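Local coordinates for conserved domain protein (Bacillus anthracis, PDB 3FBQ) that is of unknown function but folds into largely beta lobes, the C-terminal part being built round an antiparallel sheet and probably related to immunoglobulin-like domains, at residues Lys202-Asn207 with Glu235-Leu240; Lys239-Pro244 with Asp285-Leu290; Asp208-Gly213 with Thr229-Asn234; Glu22-Phe27 with Ser172-Ile177. One frame throughout, in Å; residues are numbered along the deposited sequence.

Interaction 1. Residues Lys202-Asn207 with Glu235-Leu240; sequences KDDLGN and ENATKL
Asp-204 turns its carboxylate onto the backbone where strand 239-247 begins, holding the N-H groups of Thr-238 and Lys-239. The amide of Thr-238 is shared by both oxygens, 2.8 Å from N to Asp-204 OD1 and 3.0 Å from N to Asp-204 OD2, and meets each on its syn side, somewhat out of the carboxylate plane. OD1 also accepts from Lys-239 N, which comes from above that plane and from the same face as Thr-238 N, though this bond is modelled unusually short and less sure. Gathering two consecutive amides probably helps to stabilise the negative charge of the side chain. Asp-204 stands in a type I turn running from Asp-203 to Gly-206. Farther along that turn Leu-205 has CG opposite its backbone N (chi1 -159°), which brings CD2 to within 3.5 Å of Asn-236 O. Asp-203 faces Leu-240 in an antiparallel non-hydrogen-bonded pair, and its OD2 passes 3.4 Å from Ala-237 CB. That oxygen is hydrogen-bonded to Tyr-209, while OD1 accepts from Asn-207 N, the residue after the turn. The contact lies at the end of strand 196-203, where it runs beside the start of strand 239-247, which has strand 281-289 on its far side.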
loop_
_atom_site.group_PDB
_atom_site.type_symbol
_atom_site.label_atom_id
_atom_site.label_comp_id
_atom_site.label_asym_id
_atom_site.label_seq_id
_atom_site.Cartn_x
_atom_site.Cartn_y
_atom_site.Cartn_z
ATOM N N LYS A 202 -0.116 14.240 36.379
ATOM C CA LYS A 202 0.645 14.116 37.639
ATOM C C LYS A 202 -0.109 13.218 38.613
ATOM O O LYS A 202 -1.288 12.984 38.378
ATOM C CB LYS A 202 0.859 15.499 38.258
ATOM C CG LYS A 202 1.943 16.302 37.581
ATOM C CD LYS A 202 2.398 17.417 38.504
ATOM C CE LYS A 202 3.638 18.112 37.946
ATOM N NZ LYS A 202 3.647 19.575 38.365
ATOM N N ASP A 203 0.552 12.738 39.662
ATOM C CA ASP A 203 -0.138 12.103 40.778
ATOM C C ASP A 203 0.035 12.907 42.063
ATOM O O ASP A 203 0.716 13.932 42.078
ATOM C CB ASP A 203 0.370 10.674 40.978
ATOM C CG ASP A 203 1.851 10.621 41.294
ATOM O OD1 ASP A 203 2.435 11.682 41.598
ATOM O OD2 ASP A 203 2.433 9.517 41.239
ATOM N N ASP A 204 -0.585 12.433 43.139
ATOM C CA ASP A 204 -0.794 13.254 44.325
ATOM C C ASP A 204 0.522 13.838 44.830
ATOM O O ASP A 204 0.546 14.579 45.814
ATOM C CB ASP A 204 -1.465 12.436 45.430
ATOM C CG ASP A 204 -1.337 10.942 45.210
ATOM O OD1 ASP A 204 -1.799 10.455 44.156
ATOM O OD2 ASP A 204 -0.776 10.256 46.088
ATOM N N LEU A 205 1.613 13.499 44.152
ATOM C CA LEU A 205 2.758 12.878 44.804
ATOM C C LEU A 205 4.067 13.511 44.342
ATOM O O LEU A 205 5.141 13.170 44.837
ATOM C CB LEU A 205 2.778 11.372 44.533
ATOM C CG LEU A 205 3.588 10.518 45.510
ATOM C CD1 LEU A 205 3.569 11.128 46.903
ATOM C CD2 LEU A 205 3.062 9.090 45.539
ATOM N N GLY A 206 3.968 14.434 43.391
ATOM C CA GLY A 206 5.139 14.967 42.722
ATOM C C GLY A 206 5.166 14.633 41.244
ATOM O O GLY A 206 5.407 15.502 40.405
ATOM N N ASN A 207 4.914 13.368 40.923
ATOM C CA ASN A 207 5.389 12.785 39.674
ATOM C C ASN A 207 4.614 13.141 38.457
ATOM O O ASN A 207 3.405 13.394 38.507
ATOM C CB ASN A 207 5.347 11.280 39.744
ATOM C CG ASN A 207 5.993 10.741 40.984
ATOM O OD1 ASN A 207 5.333 10.078 41.789
ATOM N ND2 ASN A 207 7.301 10.991 41.138
ATOM N N GLU A 235 3.252 3.150 42.512
ATOM C CA GLU A 235 2.405 2.306 43.404
ATOM C C GLU A 235 1.850 3.008 44.640
ATOM O O GLU A 235 0.823 2.571 45.189
ATOM C CB GLU A 235 3.089 1.006 43.810
ATOM C CG GLU A 235 3.067 -0.069 42.716
ATOM C CD GLU A 235 1.647 -0.661 42.386
ATOM O OE1 GLU A 235 0.844 -0.925 43.327
ATOM O OE2 GLU A 235 1.359 -0.916 41.193
ATOM N N ASN A 236 2.544 4.070 45.081
ATOM C CA ASN A 236 2.128 4.832 46.233
ATOM C C ASN A 236 1.181 5.971 45.880
ATOM O O ASN A 236 0.786 6.710 46.775
ATOM C CB ASN A 236 3.320 5.477 46.954
ATOM C CG ASN A 236 4.255 4.487 47.634
ATOM O OD1 ASN A 236 3.847 3.440 48.205
ATOM N ND2 ASN A 236 5.545 4.856 47.630
ATOM N N ALA A 237 0.890 6.180 44.601
ATOM C CA ALA A 237 -0.046 7.205 44.163
ATOM C C ALA A 237 -1.484 6.825 44.513
ATOM O O ALA A 237 -1.906 5.670 44.336
ATOM C CB ALA A 237 0.075 7.439 42.655
ATOM N N THR A 238 -2.227 7.827 44.975
ATOM C CA THR A 238 -3.645 7.736 45.346
ATOM C C THR A 238 -4.556 8.402 44.305
ATOM O O THR A 238 -5.699 7.984 44.101
ATOM C CB THR A 238 -3.877 8.521 46.654
ATOM O OG1 THR A 238 -3.122 7.908 47.706
ATOM C CG2 THR A 238 -5.362 8.565 47.012
ATOM N N LYS A 239 -4.052 9.457 43.667
ATOM C CA LYS A 239 -4.883 10.290 42.841
ATOM C C LYS A 239 -4.049 10.786 41.667
ATOM O O LYS A 239 -2.849 11.073 41.848
ATOM C CB LYS A 239 -5.380 11.493 43.660
ATOM C CG LYS A 239 -6.534 11.197 44.633
ATOM C CD LYS A 239 -7.017 12.479 45.284
ATOM C CE LYS A 239 -5.815 13.191 45.942
ATOM N NZ LYS A 239 -5.822 14.728 45.885
ATOM N N LEU A 240 -4.690 10.897 40.493
ATOM C CA LEU A 240 -4.086 11.541 39.315
ATOM C C LEU A 240 -4.629 12.946 39.152
ATOM O O LEU A 240 -5.851 13.174 39.253
ATOM C CB LEU A 240 -4.351 10.760 38.015
ATOM C CG LEU A 240 -3.644 9.403 37.949
ATOM C CD1 LEU A 240 -4.182 8.462 36.867
ATOM C CD2 LEU A 240 -2.132 9.583 37.805
#

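Interaction 2. Residues Lys239-Pro244 with Asp285-Leu290; sequences KLIVTP and DIVIDL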
loop_
_atom_site.group_PDB
_atom_site.type_symbol
_atom_site.label_atom_id
_atom_site.label_comp_id
_atom_site.label_asym_id
_atom_site.label_seq_id
_atom_site.Cartn_x
_atom_site.Cartn_y
_atom_site.Cartn_z
ATOM N N LYS A 239 -4.052 9.457 43.667
ATOM C CA LYS A 239 -4.883 10.290 42.841
ATOM C C LYS A 239 -4.049 10.786 41.667
ATOM O O LYS A 239 -2.849 11.073 41.848
ATOM C CB LYS A 239 -5.380 11.493 43.660
ATOM C CG LYS A 239 -6.534 11.197 44.633
ATOM C CD LYS A 239 -7.017 12.479 45.284
ATOM C CE LYS A 239 -5.815 13.191 45.942
ATOM N NZ LYS A 239 -5.822 14.728 45.885
ATOM N N LEU A 240 -4.690 10.897 40.493
ATOM C CA LEU A 240 -4.086 11.541 39.315
ATOM C C LEU A 240 -4.629 12.946 39.152
ATOM O O LEU A 240 -5.851 13.174 39.253
ATOM C CB LEU A 240 -4.351 10.760 38.015
ATOM C CG LEU A 240 -3.644 9.403 37.949
ATOM C CD1 LEU A 240 -4.182 8.462 36.867
ATOM C CD2 LEU A 240 -2.132 9.583 37.805
ATOM N N ILE A 241 -3.726 13.887 38.885
ATOM C CA ILE A 241 -4.125 15.261 38.605
ATOM C C ILE A 241 -3.862 15.507 37.127
ATOM O O ILE A 241 -2.706 15.425 36.641
ATOM C CB ILE A 241 -3.435 16.320 39.562
ATOM C CG1 ILE A 241 -3.747 16.024 41.035
ATOM C CG2 ILE A 241 -3.936 17.731 39.250
ATOM C CD1 ILE A 241 -2.691 15.174 41.743
ATOM N N VAL A 242 -4.952 15.749 36.419
ATOM C CA VAL A 242 -4.926 15.799 34.968
ATOM C C VAL A 242 -5.158 17.220 34.500
ATOM O O VAL A 242 -6.207 17.823 34.797
ATOM C CB VAL A 242 -6.049 14.904 34.345
ATOM C CG1 VAL A 242 -6.049 15.028 32.798
ATOM C CG2 VAL A 242 -5.904 13.433 34.743
ATOM N N THR A 243 -4.230 17.764 33.729
ATOM C CA THR A 243 -4.520 19.078 33.164
ATOM C C THR A 243 -4.736 19.002 31.623
ATOM O O THR A 243 -3.833 18.561 30.871
ATOM C CB THR A 243 -3.506 20.181 33.611
ATOM O OG1 THR A 243 -2.630 20.514 32.532
ATOM C CG2 THR A 243 -2.654 19.777 34.846
ATOM N N PRO A 244 -5.959 19.396 31.166
ATOM C CA PRO A 244 -6.306 19.504 29.741
ATOM C C PRO A 244 -5.728 20.767 29.116
ATOM O O PRO A 244 -6.157 21.872 29.448
ATOM C CB PRO A 244 -7.847 19.584 29.750
ATOM C CG PRO A 244 -8.289 19.373 31.177
ATOM C CD PRO A 244 -7.117 19.715 32.027
ATOM N N ASP A 285 -8.562 21.653 34.746
ATOM C CA ASP A 285 -7.919 20.723 35.759
ATOM C C ASP A 285 -8.637 19.638 36.629
ATOM O O ASP A 285 -9.335 19.964 37.550
ATOM C CB ASP A 285 -6.995 21.495 36.676
ATOM C CG ASP A 285 -5.697 20.788 36.908
ATOM O OD1 ASP A 285 -4.854 20.810 36.024
ATOM O OD2 ASP A 285 -5.487 20.232 37.978
ATOM N N ILE A 286 -8.375 18.354 36.376
ATOM C CA ILE A 286 -9.150 17.221 36.945
ATOM C C ILE A 286 -8.503 16.187 37.882
ATOM O O ILE A 286 -7.388 15.762 37.652
ATOM C CB ILE A 286 -9.699 16.357 35.838
ATOM C CG1 ILE A 286 -10.237 17.207 34.725
ATOM C CG2 ILE A 286 -10.795 15.515 36.337
ATOM C CD1 ILE A 286 -11.154 16.466 33.858
ATOM N N VAL A 287 -9.262 15.743 38.895
ATOM C CA VAL A 287 -8.813 14.792 39.919
ATOM C C VAL A 287 -9.491 13.431 39.893
ATOM O O VAL A 287 -10.699 13.298 40.057
ATOM C CB VAL A 287 -8.824 15.416 41.303
ATOM C CG1 VAL A 287 -8.666 14.352 42.384
ATOM C CG2 VAL A 287 -7.721 16.453 41.346
ATOM N N ILE A 288 -8.672 12.426 39.643
ATOM C CA ILE A 288 -9.115 11.079 39.492
ATOM C C ILE A 288 -8.626 10.252 40.679
ATOM O O ILE A 288 -7.415 10.192 40.952
ATOM C CB ILE A 288 -8.539 10.540 38.195
ATOM C CG1 ILE A 288 -9.259 11.205 37.013
ATOM C CG2 ILE A 288 -8.666 9.045 38.131
ATOM C CD1 ILE A 288 -8.707 10.846 35.618
ATOM N N ASP A 289 -9.567 9.637 41.389
ATOM C CA ASP A 289 -9.254 8.663 42.416
ATOM C C ASP A 289 -8.764 7.361 41.796
ATOM O O ASP A 289 -9.555 6.623 41.193
ATOM C CB ASP A 289 -10.518 8.300 43.184
ATOM C CG ASP A 289 -10.852 9.288 44.313
ATOM O OD1 ASP A 289 -10.612 10.522 44.161
ATOM O OD2 ASP A 289 -11.366 8.796 45.361
ATOM N N LEU A 290 -7.481 7.047 41.921
ATOM C CA LEU A 290 -7.111 5.654 41.844
ATOM C C LEU A 290 -7.877 5.082 43.050
ATOM O O LEU A 290 -7.740 5.569 44.224
ATOM C CB LEU A 290 -5.601 5.494 41.984
ATOM C CG LEU A 290 -4.690 6.348 41.076
ATOM C CD1 LEU A 290 -3.202 6.177 41.335
ATOM C CD2 LEU A 290 -4.955 6.002 39.646
#
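Val-242 and Ile-288 meet at the apolar centre, where CG2 of the valine comes 3.9 Å from CD1 of the isoleucine. The isoleucine CG1 branch lies beside its backbone N (chi1 -72°), and the extended chain beyond carries CD1 to Val-242. The same face of the sheet holds Ile-286, paired with Val-242, and Leu-240, paired with Ile-288. Past the last bridge Leu-290 crosses Leu-240 at about a right angle, Leu-290 CD2 3.8 Å from Leu-240 CD1. Met-166 of strand 162-171 packs on Ile-286 and Ile-288, so this face looks into the interior. Two hydrogen-bonded pairs stitch the backbones: N and O of Leu-240 are each 2.9 Å from O and N of Ile-288, and N and O of Val-242 are each 2.7 Å from O and N of Ile-286. On the other face Ile-241 and Val-287 run side by side, Ile-241 CG1 4.0 Å from Val-287 CG2. Nearer solvent, the aliphatic CD of Lys-239 leans on Val-287 CG1, and its NZ remains 6.6 Å from Asp-289 OD1. Chemically, this is an amphipathic sheet edge: backbone bonds fix the register, hydrocarbon fills the inner face, and the outer charges, not in contact, probably add a weak attraction.

Interaction 3. Residues Asp208-Gly213 with Thr229-Asn234; sequences DYSGEG and TFQKLN
The ring of Tyr-209 lies along the chain from Gln-231 to Asn-234 and is the densely packed part of the contact. Gln-231 CB and Lys-232 O meet the ring at its edge, the first 3.7 Å from CD2 and the second 3.5 Å from CE2. At the end of the ring the hydroxyl accepts from Asn-234 N (3.1 Å from N to OH) and is also hydrogen-bonded to Asp-203, so two partners fix its place. Behind it, Tyr-209 CB rests 4.0 Å from Phe-230 CB, and the Phe-230 ring meets that of Phe-176 with planes only about 15° apart. The contact is built on the beta hairpin of strands 208-218 and 224-231, with Tyr-209 reaching past it to the chain that follows; pairing is irregular at Ser-210. Gln-231 N still bonds to Ser-210 O at 3.0 Å, but the answering acceptor is the glutamine side chain: its OE1 takes Ser-210 N at 2.8 Å. The extended chain beyond CG (chi2 -176°) carries the amide that far. Strand pairing resumes with Gly-211 opposite Phe-230, and Thr-229 N bonds to Glu-212 O. Toward solvent the contact thins out: Glu-212 leads its carboxylate to Tyr-21, and Lys-232 starts its side chain away from strand 208-218.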
loop_
_atom_site.group_PDB
_atom_site.type_symbol
_atom_site.label_atom_id
_atom_site.label_comp_id
_atom_site.label_asym_id
_atom_site.label_seq_id
_atom_site.Cartn_x
_atom_site.Cartn_y
_atom_site.Cartn_z
ATOM N N ASP A 208 5.338 13.107 37.344
ATOM C CA ASP A 208 4.805 13.410 36.036
ATOM C C ASP A 208 4.784 12.105 35.239
ATOM O O ASP A 208 5.567 11.194 35.508
ATOM C CB ASP A 208 5.692 14.425 35.361
ATOM C CG ASP A 208 4.887 15.513 34.645
ATOM O OD1 ASP A 208 4.494 15.378 33.413
ATOM O OD2 ASP A 208 4.672 16.540 35.344
ATOM N N TYR A 209 3.887 12.011 34.269
ATOM C CA TYR A 209 3.847 10.860 33.432
ATOM C C TYR A 209 3.977 11.247 31.960
ATOM O O TYR A 209 3.162 12.038 31.421
ATOM C CB TYR A 209 2.577 10.051 33.728
ATOM C CG TYR A 209 2.637 9.510 35.133
ATOM C CD1 TYR A 209 2.187 10.280 36.230
ATOM C CD2 TYR A 209 3.210 8.257 35.389
ATOM C CE1 TYR A 209 2.282 9.799 37.525
ATOM C CE2 TYR A 209 3.333 7.785 36.692
ATOM C CZ TYR A 209 2.843 8.555 37.741
ATOM O OH TYR A 209 2.934 8.069 39.020
ATOM N N SER A 210 5.049 10.724 31.356
ATOM C CA SER A 210 5.185 10.594 29.910
ATOM C C SER A 210 4.151 9.628 29.358
ATOM O O SER A 210 3.820 8.591 29.985
ATOM C CB SER A 210 6.582 10.083 29.496
ATOM O OG SER A 210 7.583 11.102 29.648
ATOM N N GLY A 211 3.654 9.990 28.173
ATOM C CA GLY A 211 2.554 9.321 27.529
ATOM C C GLY A 211 2.535 9.645 26.070
ATOM O O GLY A 211 3.272 10.486 25.631
ATOM N N GLU A 212 1.633 9.009 25.332
ATOM C CA GLU A 212 1.568 9.113 23.890
ATOM C C GLU A 212 0.163 8.824 23.429
ATOM O O GLU A 212 -0.331 7.768 23.726
ATOM C CB GLU A 212 2.438 7.995 23.338
ATOM C CG GLU A 212 3.223 8.388 22.153
ATOM C CD GLU A 212 4.526 7.620 22.081
ATOM O OE1 GLU A 212 4.499 6.402 21.672
ATOM O OE2 GLU A 212 5.561 8.252 22.457
ATOM N N GLY A 213 -0.467 9.713 22.674
ATOM C CA GLY A 213 -1.799 9.442 22.116
ATOM C C GLY A 213 -1.850 8.072 21.431
ATOM O O GLY A 213 -0.812 7.549 21.053
ATOM N N THR A 229 -1.529 6.725 26.316
ATOM C CA THR A 229 -0.939 5.761 27.240
ATOM C C THR A 229 0.200 6.379 27.988
ATOM O O THR A 229 0.948 7.154 27.425
ATOM C CB THR A 229 -0.528 4.503 26.499
ATOM O OG1 THR A 229 -1.590 4.195 25.600
ATOM C CG2 THR A 229 -0.298 3.289 27.502
ATOM N N PHE A 230 0.297 6.064 29.267
ATOM C CA PHE A 230 1.326 6.661 30.076
ATOM C C PHE A 230 2.042 5.611 30.917
ATOM O O PHE A 230 1.585 4.448 31.042
ATOM C CB PHE A 230 0.767 7.708 31.007
ATOM C CG PHE A 230 -0.156 8.727 30.363
ATOM C CD1 PHE A 230 0.269 10.090 30.221
ATOM C CD2 PHE A 230 -1.452 8.378 29.982
ATOM C CE1 PHE A 230 -0.580 11.077 29.706
ATOM C CE2 PHE A 230 -2.342 9.342 29.409
ATOM C CZ PHE A 230 -1.898 10.708 29.278
ATOM N N GLN A 231 3.176 6.058 31.453
ATOM C CA GLN A 231 4.145 5.300 32.237
ATOM C C GLN A 231 3.547 4.445 33.328
ATOM O O GLN A 231 2.481 4.778 33.851
ATOM C CB GLN A 231 5.096 6.284 32.931
ATOM C CG GLN A 231 5.986 7.068 31.981
ATOM C CD GLN A 231 6.942 7.937 32.747
ATOM O OE1 GLN A 231 7.004 9.139 32.550
ATOM N NE2 GLN A 231 7.651 7.338 33.668
ATOM N N LYS A 232 4.241 3.346 33.666
ATOM C CA LYS A 232 3.954 2.594 34.887
ATOM C C LYS A 232 3.494 3.599 35.931
ATOM O O LYS A 232 4.284 4.436 36.377
ATOM C CB LYS A 232 5.204 1.895 35.395
ATOM C CG LYS A 232 4.923 0.524 35.860
ATOM C CD LYS A 232 5.850 0.102 36.924
ATOM C CE LYS A 232 5.402 -1.179 37.608
ATOM N NZ LYS A 232 4.070 -1.177 38.331
ATOM N N LEU A 233 2.202 3.576 36.235
ATOM C CA LEU A 233 1.657 4.227 37.416
ATOM C C LEU A 233 2.440 3.943 38.710
ATOM O O LEU A 233 2.679 2.810 39.032
ATOM C CB LEU A 233 0.239 3.714 37.621
ATOM C CG LEU A 233 -0.524 4.361 38.755
ATOM C CD1 LEU A 233 -0.457 5.902 38.629
ATOM C CD2 LEU A 233 -1.944 3.885 38.690
ATOM N N ASN A 234 2.802 4.975 39.463
ATOM C CA ASN A 234 3.542 4.794 40.735
ATOM C C ASN A 234 2.716 4.163 41.845
ATOM O O ASN A 234 1.616 4.610 42.108
ATOM C CB ASN A 234 4.115 6.122 41.255
ATOM C CG ASN A 234 4.949 5.914 42.511
ATOM O OD1 ASN A 234 4.414 5.554 43.565
ATOM N ND2 ASN A 234 6.264 6.070 42.391
#

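Interaction 4. Residues Glu22-Phe27 with Ser172-Ile177; sequences ENYKEF and SPVSFI
A tight turn between strands 162-171 and 175-184 is where the short, weakly bonded helix 24-27 meets the large sheet, and Val-174 of that turn is inserted between Tyr-24 and Phe-27. Its two methyls divide the work. CG1 sits over one face of the Tyr-24 ring, 4.0 Å from the centroid and 27° off the normal, a CH-pi contact. CG2 turns to the Phe-27 ring, though the position of this methyl is less certain; the two side chains run antiparallel past one another. Pro-173 continues this apolar patch, its CB lying 3.4 Å from Phe-27 CE1, and Met-146 packs on both the phenylalanine and the proline. Polar contacts are sparse. Ser-175 OG gives only a weak hydrogen bond to Tyr-24 OH at 3.2 Å, and a water donates to Val-174 O while accepting weakly from Asn-23 N. Ser-172 helps to hold the turn: its OG accepts from Val-174 N (3.1 Å from N to OG), an ST turn. The same OG donates to Ser-175 O, which takes a second bond from Ser-172 N, so one serine braces the backbone that presents Val-174. Tyr-24 is held in turn by aromatic neighbours: Tyr-21 meets it edge-to-face and Phe-10 packs on it too. The chemistry is that of a mainly hydrophobic junction between N-terminal and C-terminal parts of the chain, with valine and proline set against aromatic rings and a weak hydroxyl pair and a water bridge supplying its polar links.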
loop_
_atom_site.group_PDB
_atom_site.type_symbol
_atom_site.label_atom_id
_atom_site.label_comp_id
_atom_site.label_asym_id
_atom_site.label_seq_id
_atom_site.Cartn_x
_atom_site.Cartn_y
_atom_site.Cartn_z
ATOM N N GLU A 22 9.852 2.047 28.801
ATOM C CA GLU A 22 10.786 1.512 29.759
ATOM C C GLU A 22 10.525 0.042 30.208
ATOM O O GLU A 22 11.467 -0.738 30.208
ATOM C CB GLU A 22 10.999 2.437 30.949
ATOM C CG GLU A 22 11.389 1.563 32.154
ATOM C CD GLU A 22 12.491 2.135 33.063
ATOM O OE1 GLU A 22 12.274 3.260 33.604
ATOM O OE2 GLU A 22 13.527 1.427 33.269
ATOM N N ASN A 23 9.278 -0.362 30.513
ATOM C CA ASN A 23 9.043 -1.766 30.916
ATOM C C ASN A 23 8.432 -2.684 29.923
ATOM O O ASN A 23 7.970 -3.763 30.290
ATOM C CB ASN A 23 8.255 -1.872 32.197
ATOM C CG ASN A 23 8.774 -0.965 33.211
ATOM O OD1 ASN A 23 9.925 -1.106 33.633
ATOM N ND2 ASN A 23 7.967 0.035 33.585
ATOM N N TYR A 24 8.471 -2.307 28.663
ATOM C CA TYR A 24 7.795 -3.092 27.655
ATOM C C TYR A 24 8.495 -4.440 27.310
ATOM O O TYR A 24 7.836 -5.478 27.167
ATOM C CB TYR A 24 7.542 -2.217 26.422
ATOM C CG TYR A 24 6.247 -1.499 26.505
ATOM C CD1 TYR A 24 5.218 -1.783 25.632
ATOM C CD2 TYR A 24 6.027 -0.549 27.461
ATOM C CE1 TYR A 24 4.020 -1.134 25.711
ATOM C CE2 TYR A 24 4.817 0.092 27.573
ATOM C CZ TYR A 24 3.820 -0.218 26.694
ATOM O OH TYR A 24 2.622 0.425 26.804
ATOM N N LYS A 25 9.812 -4.441 27.172
ATOM C CA LYS A 25 10.445 -5.677 26.731
ATOM C C LYS A 25 10.235 -6.757 27.739
ATOM O O LYS A 25 10.077 -7.913 27.390
ATOM C CB LYS A 25 11.959 -5.548 26.495
ATOM C CG LYS A 25 12.470 -6.726 25.740
ATOM C CD LYS A 25 13.788 -6.458 25.130
ATOM C CE LYS A 25 14.440 -7.768 24.694
ATOM N NZ LYS A 25 13.842 -8.294 23.416
ATOM N N GLU A 26 10.258 -6.383 29.012
ATOM C CA GLU A 26 10.320 -7.410 30.014
ATOM C C GLU A 26 8.956 -8.111 30.058
ATOM O O GLU A 26 8.829 -9.291 30.388
ATOM C CB GLU A 26 10.786 -6.836 31.345
ATOM C CG GLU A 26 11.302 -7.933 32.246
ATOM C CD GLU A 26 12.391 -7.460 33.232
ATOM O OE1 GLU A 26 13.211 -8.368 33.657
ATOM O OE2 GLU A 26 12.404 -6.209 33.561
ATOM N N PHE A 27 7.943 -7.373 29.669
ATOM C CA PHE A 27 6.634 -7.900 29.722
ATOM C C PHE A 27 6.267 -8.392 28.380
ATOM O O PHE A 27 5.231 -8.988 28.202
ATOM C CB PHE A 27 5.680 -6.857 30.268
ATOM C CG PHE A 27 5.678 -6.832 31.746
ATOM C CD1 PHE A 27 4.618 -7.402 32.459
ATOM C CD2 PHE A 27 6.780 -6.323 32.435
ATOM C CE1 PHE A 27 4.619 -7.406 33.838
ATOM C CE2 PHE A 27 6.821 -6.337 33.801
ATOM C CZ PHE A 27 5.747 -6.895 34.525
ATOM N N SER A 172 -2.088 -1.462 33.514
ATOM C CA SER A 172 -1.332 -2.699 33.369
ATOM C C SER A 172 -0.100 -2.622 34.224
ATOM O O SER A 172 0.143 -1.634 34.875
ATOM C CB SER A 172 -0.867 -2.908 31.935
ATOM O OG SER A 172 0.235 -2.061 31.587
ATOM N N PRO A 173 0.713 -3.662 34.213
ATOM C CA PRO A 173 1.889 -3.618 35.068
ATOM C C PRO A 173 3.004 -2.682 34.546
ATOM O O PRO A 173 3.947 -2.306 35.296
ATOM C CB PRO A 173 2.384 -5.064 35.030
ATOM C CG PRO A 173 1.206 -5.822 34.679
ATOM C CD PRO A 173 0.442 -5.021 33.745
ATOM N N VAL A 174 2.842 -2.286 33.299
ATOM C CA VAL A 174 3.904 -1.760 32.493
ATOM C C VAL A 174 3.494 -0.310 32.132
ATOM O O VAL A 174 4.339 0.574 31.933
ATOM C CB VAL A 174 3.998 -2.705 31.234
ATOM C CG1 VAL A 174 3.394 -2.134 30.045
ATOM C CG2 VAL A 174 5.374 -3.127 30.979
ATOM N N SER A 175 2.182 -0.057 32.093
ATOM C CA SER A 175 1.657 1.207 31.580
ATOM C C SER A 175 0.220 1.374 32.040
ATOM O O SER A 175 -0.369 0.478 32.648
ATOM C CB SER A 175 1.755 1.238 30.049
ATOM O OG SER A 175 0.826 0.307 29.479
ATOM N N PHE A 176 -0.319 2.568 31.814
ATOM C CA PHE A 176 -1.744 2.836 32.120
ATOM C C PHE A 176 -2.395 3.730 31.095
ATOM O O PHE A 176 -1.727 4.570 30.522
ATOM C CB PHE A 176 -1.928 3.375 33.551
ATOM C CG PHE A 176 -1.622 4.841 33.712
ATOM C CD1 PHE A 176 -0.429 5.254 34.298
ATOM C CD2 PHE A 176 -2.523 5.801 33.321
ATOM C CE1 PHE A 176 -0.136 6.608 34.500
ATOM C CE2 PHE A 176 -2.224 7.144 33.471
ATOM C CZ PHE A 176 -1.041 7.550 34.095
ATOM N N ILE A 177 -3.696 3.611 30.891
ATOM C CA ILE A 177 -4.416 4.346 29.790
ATOM C C ILE A 177 -5.510 5.290 30.238
ATOM O O ILE A 177 -6.357 4.924 31.020
ATOM C CB ILE A 177 -5.072 3.365 28.820
ATOM C CG1 ILE A 177 -4.042 2.357 28.279
ATOM C CG2 ILE A 177 -5.768 4.111 27.701
ATOM C CD1 ILE A 177 -4.688 1.216 27.589
HETATM O O HOH W 1 7.164 1.906 31.907
#

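How the interactions relate
From the N terminus, interaction 4 comes first and closes the longest loop: residues 22-27 return to 172-177 after some 145 residues, tying the short helix 24-27 to the eight-stranded sheet. The remaining contacts lie in or at the end of that sheet. Interaction 1 opens at 202 and closes at 240, and interaction 3 (208-213 with 229-234) is nested inside it as a hairpin. Interaction 2 starts on the two residues where interaction 1 ends, Lys-239 and Leu-240, and reaches on to the edge strand 281-289. No loops cross. Across the sheet, a backbone hydrogen bond between Phe-230 and Phe-176 joins interactions 3 and 4, while Leu-233 packs on Leu-240 and Leu-290, linking interaction 3 with interactions 1 and 2.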